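Long-range contact in ParA (Salmonella enterica subsp. enterica serovar Newport str. SL317, PDB 3EZF), which probably acts as the ATPase of a plasmid partition system and, in its ADP-bound form, represses transcription of the partition genes by binding DNA: residues Y112-V117 with F250-T255. Sequence-based numbering, arbitrary orientation.
Sequences YVIFVV and FIFIDT
Ile-114 and Phe-252 lie side by side because CG1 of the one and CG of the other both stand anti to their own carbonyl carbon (chi1 -63° and -73°), which points the two side chains the same way; chi2 of Ile-114, 133°, then carries its CD1 over one face of the phenyl ring. That CH-pi contact runs 4.0 Å from Ile-114 CD1 to the ring centroid, displaced toward the rim, while the second branch, CG2, reaches the ring carbon CE2. Val-116 meets the same ring at its edge, through CG2. The ring thus takes a methyl over its face from one strand residue and a methyl at its rim from the next one on the same side, and beta-branched residues suit the extended backbone. Further along this face, Tyr-112 CB meets the edge of the Phe-250 ring. On the other face Val-113 crosses Ile-253, with CG1 facing CD1, and Phe-115 CD1 leans on Ile-253 CG2.

Between these two layers of side chains the strands run parallel and in step, Val-113 opposite Ile-251 and Ile-114 opposite Phe-252. Ile-251 N donates to Tyr-112 O at 3.0 Å, and Ile-114 N to Ile-251 O at 2.8 Å. Ile-253 N then binds Ile-114 O, and Val-116 N binds Ile-253 O. These bonds satisfy buried backbone atoms, and the mostly apolar side chains suit a sheet buried under helices. Asp-254 brings a carboxylate near the C-terminal end of strand 250-254, where Thr-129 and Ser-160 hold its two oxygens; its position resembles that of the Walker B aspartate of P-loop NTPases.

The pair forms the middle of the parallel sheet of the AAA domain: strand 149-153 flanks 250-254, strand 272-277 flanks 112-116 and bonds to the backbone of Val-113 and Phe-115, and helix 261-267 packs against Phe-115 and Thr-255.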
ATOM      1  N   TYR A 112      20.996  15.167   9.502  1.00 47.25           N
ATOM      2  CA  TYR A 112      19.915  15.052  10.440  1.00 44.50           C
ATOM      3  C   TYR A 112      18.998  14.009   9.770  1.00 46.41           C
ATOM      4  O   TYR A 112      18.345  14.306   8.778  1.00 40.13           O
ATOM      5  CB  TYR A 112      19.188  16.392  10.727  1.00 39.29           C
ATOM      6  CG  TYR A 112      18.380  16.265  11.972  1.00 35.58           C
ATOM      7  CD1 TYR A 112      16.982  16.216  11.945  1.00 36.68           C
ATOM      8  CD2 TYR A 112      19.029  16.137  13.216  1.00 34.15           C
ATOM      9  CE1 TYR A 112      16.252  16.018  13.135  1.00 34.62           C
ATOM     10  CE2 TYR A 112      18.302  15.914  14.392  1.00 35.97           C
ATOM     11  CZ  TYR A 112      16.917  15.857  14.342  1.00 37.16           C
ATOM     12  OH  TYR A 112      16.210  15.626  15.495  1.00 38.55           O
ATOM     13  N   VAL A 113      18.950  12.785  10.302  1.00 43.48           N
ATOM     14  CA  VAL A 113      18.149  11.726   9.697  1.00 41.34           C
ATOM     15  C   VAL A 113      16.734  11.609  10.269  1.00 43.78           C
ATOM     16  O   VAL A 113      16.543  11.361  11.466  1.00 41.17           O
ATOM     17  CB  VAL A 113      18.868  10.373   9.815  1.00 39.23           C
ATOM     18  CG1 VAL A 113      18.078   9.289   9.112  1.00 42.81           C
ATOM     19  CG2 VAL A 113      20.225  10.486   9.207  1.00 42.62           C
ATOM     20  N   ILE A 114      15.749  11.759   9.384  1.00 42.41           N
ATOM     21  CA  ILE A 114      14.340  11.715   9.750  1.00 38.26           C
ATOM     22  C   ILE A 114      13.616  10.449   9.294  1.00 39.16           C
ATOM     23  O   ILE A 114      13.407  10.239   8.108  1.00 46.51           O
ATOM     24  CB  ILE A 114      13.639  12.937   9.158  1.00 39.92           C
ATOM     25  CG1 ILE A 114      14.228  14.205   9.784  1.00 41.33           C
ATOM     26  CG2 ILE A 114      12.149  12.835   9.370  1.00 37.42           C
ATOM     27  CD1 ILE A 114      14.566  15.294   8.785  1.00 33.93           C
ATOM     28  N   PHE A 115      13.230   9.608  10.242  1.00 39.38           N
ATOM     29  CA  PHE A 115      12.528   8.377   9.914  1.00 40.85           C
ATOM     30  C   PHE A 115      11.049   8.694   9.810  1.00 43.90           C
ATOM     31  O   PHE A 115      10.409   8.962  10.825  1.00 47.74           O
ATOM     32  CB  PHE A 115      12.744   7.333  11.008  1.00 40.58           C
ATOM     33  CG  PHE A 115      12.081   6.024  10.719  1.00 46.25           C
ATOM     34  CD1 PHE A 115      12.786   4.987  10.113  1.00 47.95           C
ATOM     35  CD2 PHE A 115      10.728   5.851  10.986  1.00 47.06           C
ATOM     36  CE1 PHE A 115      12.143   3.794   9.769  1.00 48.41           C
ATOM     37  CE2 PHE A 115      10.074   4.672  10.649  1.00 48.33           C
ATOM     38  CZ  PHE A 115      10.781   3.639  10.040  1.00 49.33           C
ATOM     39  N   VAL A 116      10.500   8.665   8.596  1.00 47.15           N
ATOM     40  CA  VAL A 116       9.080   8.967   8.386  1.00 49.08           C
ATOM     41  C   VAL A 116       8.196   7.738   8.571  1.00 49.58           C
ATOM     42  O   VAL A 116       8.354   6.758   7.849  1.00 48.13           O
ATOM     43  CB  VAL A 116       8.835   9.522   6.976  1.00 51.36           C
ATOM     44  CG1 VAL A 116       7.432  10.099   6.874  1.00 53.00           C
ATOM     45  CG2 VAL A 116       9.861  10.581   6.658  1.00 52.57           C
ATOM     46  N   VAL A 117       7.270   7.813   9.532  1.00 53.76           N
ATOM     47  CA  VAL A 117       6.344   6.723   9.860  1.00 56.70           C
ATOM     48  C   VAL A 117       5.138   6.662   8.935  1.00 59.11           C
ATOM     49  O   VAL A 117       4.078   7.186   9.254  1.00 60.75           O
ATOM     50  CB  VAL A 117       5.837   6.858  11.308  1.00 54.93           C
ATOM     51  CG1 VAL A 117       4.730   5.849  11.587  1.00 52.61           C
ATOM     52  CG2 VAL A 117       6.987   6.649  12.265  1.00 55.80           C
ATOM     53  N   PHE A 250      19.427  17.351   5.460  1.00 41.28           N
ATOM     54  CA  PHE A 250      18.358  16.459   5.925  1.00 42.87           C
ATOM     55  C   PHE A 250      18.360  15.167   5.112  1.00 39.68           C
ATOM     56  O   PHE A 250      18.655  15.182   3.915  1.00 42.20           O
ATOM     57  CB  PHE A 250      16.985  17.133   5.751  1.00 39.37           C
ATOM     58  CG  PHE A 250      16.754  18.315   6.655  1.00 42.86           C
ATOM     59  CD1 PHE A 250      15.915  19.343   6.256  1.00 41.24           C
ATOM     60  CD2 PHE A 250      17.349  18.389   7.914  1.00 45.31           C
ATOM     61  CE1 PHE A 250      15.669  20.419   7.084  1.00 35.63           C
ATOM     62  CE2 PHE A 250      17.107  19.469   8.755  1.00 41.26           C
ATOM     63  CZ  PHE A 250      16.267  20.485   8.338  1.00 38.98           C
ATOM     64  N   ILE A 251      18.034  14.055   5.763  1.00 33.20           N
ATOM     65  CA  ILE A 251      17.953  12.766   5.083  1.00 35.69           C
ATOM     66  C   ILE A 251      16.707  12.035   5.587  1.00 36.12           C
ATOM     67  O   ILE A 251      16.659  11.626   6.743  1.00 37.46           O
ATOM     68  CB  ILE A 251      19.209  11.879   5.344  1.00 37.86           C
ATOM     69  CG1 ILE A 251      20.439  12.484   4.663  1.00 30.97           C
ATOM     70  CG2 ILE A 251      18.967  10.461   4.833  1.00 35.88           C
ATOM     71  CD1 ILE A 251      21.673  11.625   4.794  1.00 30.36           C
ATOM     72  N   PHE A 252      15.697  11.880   4.730  1.00 37.57           N
ATOM     73  CA  PHE A 252      14.469  11.194   5.130  1.00 34.90           C
ATOM     74  C   PHE A 252      14.514   9.725   4.778  1.00 36.56           C
ATOM     75  O   PHE A 252      15.184   9.332   3.833  1.00 44.08           O
ATOM     76  CB  PHE A 252      13.239  11.804   4.457  1.00 35.29           C
ATOM     77  CG  PHE A 252      12.847  13.140   5.005  1.00 38.53           C
ATOM     78  CD1 PHE A 252      13.422  14.310   4.517  1.00 38.22           C
ATOM     79  CD2 PHE A 252      11.914  13.230   6.029  1.00 40.61           C
ATOM     80  CE1 PHE A 252      13.086  15.543   5.040  1.00 38.24           C
ATOM     81  CE2 PHE A 252      11.564  14.471   6.569  1.00 42.20           C
ATOM     82  CZ  PHE A 252      12.153  15.628   6.068  1.00 42.11           C
ATOM     83  N   ILE A 253      13.789   8.914   5.537  1.00 36.67           N
ATOM     84  CA  ILE A 253      13.736   7.488   5.278  1.00 35.67           C
ATOM     85  C   ILE A 253      12.304   6.989   5.191  1.00 41.40           C
ATOM     86  O   ILE A 253      11.505   7.205   6.106  1.00 41.75           O
ATOM     87  CB  ILE A 253      14.485   6.723   6.356  1.00 32.00           C
ATOM     88  CG1 ILE A 253      15.963   7.070   6.248  1.00 32.85           C
ATOM     89  CG2 ILE A 253      14.302   5.217   6.174  1.00 29.04           C
ATOM     90  CD1 ILE A 253      16.756   6.677   7.433  1.00 32.21           C
ATOM     91  N   ASP A 254      12.010   6.306   4.081  1.00 46.12           N
ATOM     92  CA  ASP A 254      10.690   5.750   3.765  1.00 47.27           C
ATOM     93  C   ASP A 254      10.620   4.228   3.782  1.00 48.64           C
ATOM     94  O   ASP A 254      11.396   3.578   3.083  1.00 47.37           O
ATOM     95  CB  ASP A 254      10.287   6.210   2.370  1.00 50.38           C
ATOM     96  CG  ASP A 254       9.178   7.202   2.389  1.00 53.58           C
ATOM     97  OD1 ASP A 254       9.075   7.973   3.363  1.00 60.36           O
ATOM     98  OD2 ASP A 254       8.412   7.219   1.416  1.00 53.31           O
ATOM     99  N   THR A 255       9.684   3.665   4.554  1.00 53.41           N
ATOM    100  CA  THR A 255       9.501   2.208   4.610  1.00 55.39           C
ATOM    101  C   THR A 255       8.077   1.800   4.921  1.00 55.22           C
ATOM    102  O   THR A 255       7.362   2.530   5.605  1.00 57.92           O
ATOM    103  CB  THR A 255      10.333   1.531   5.686  1.00 53.02           C
ATOM    104  OG1 THR A 255      11.627   2.130   5.752  1.00 53.60           O
ATOM    105  CG2 THR A 255      10.476   0.050   5.348  1.00 57.55           C
TER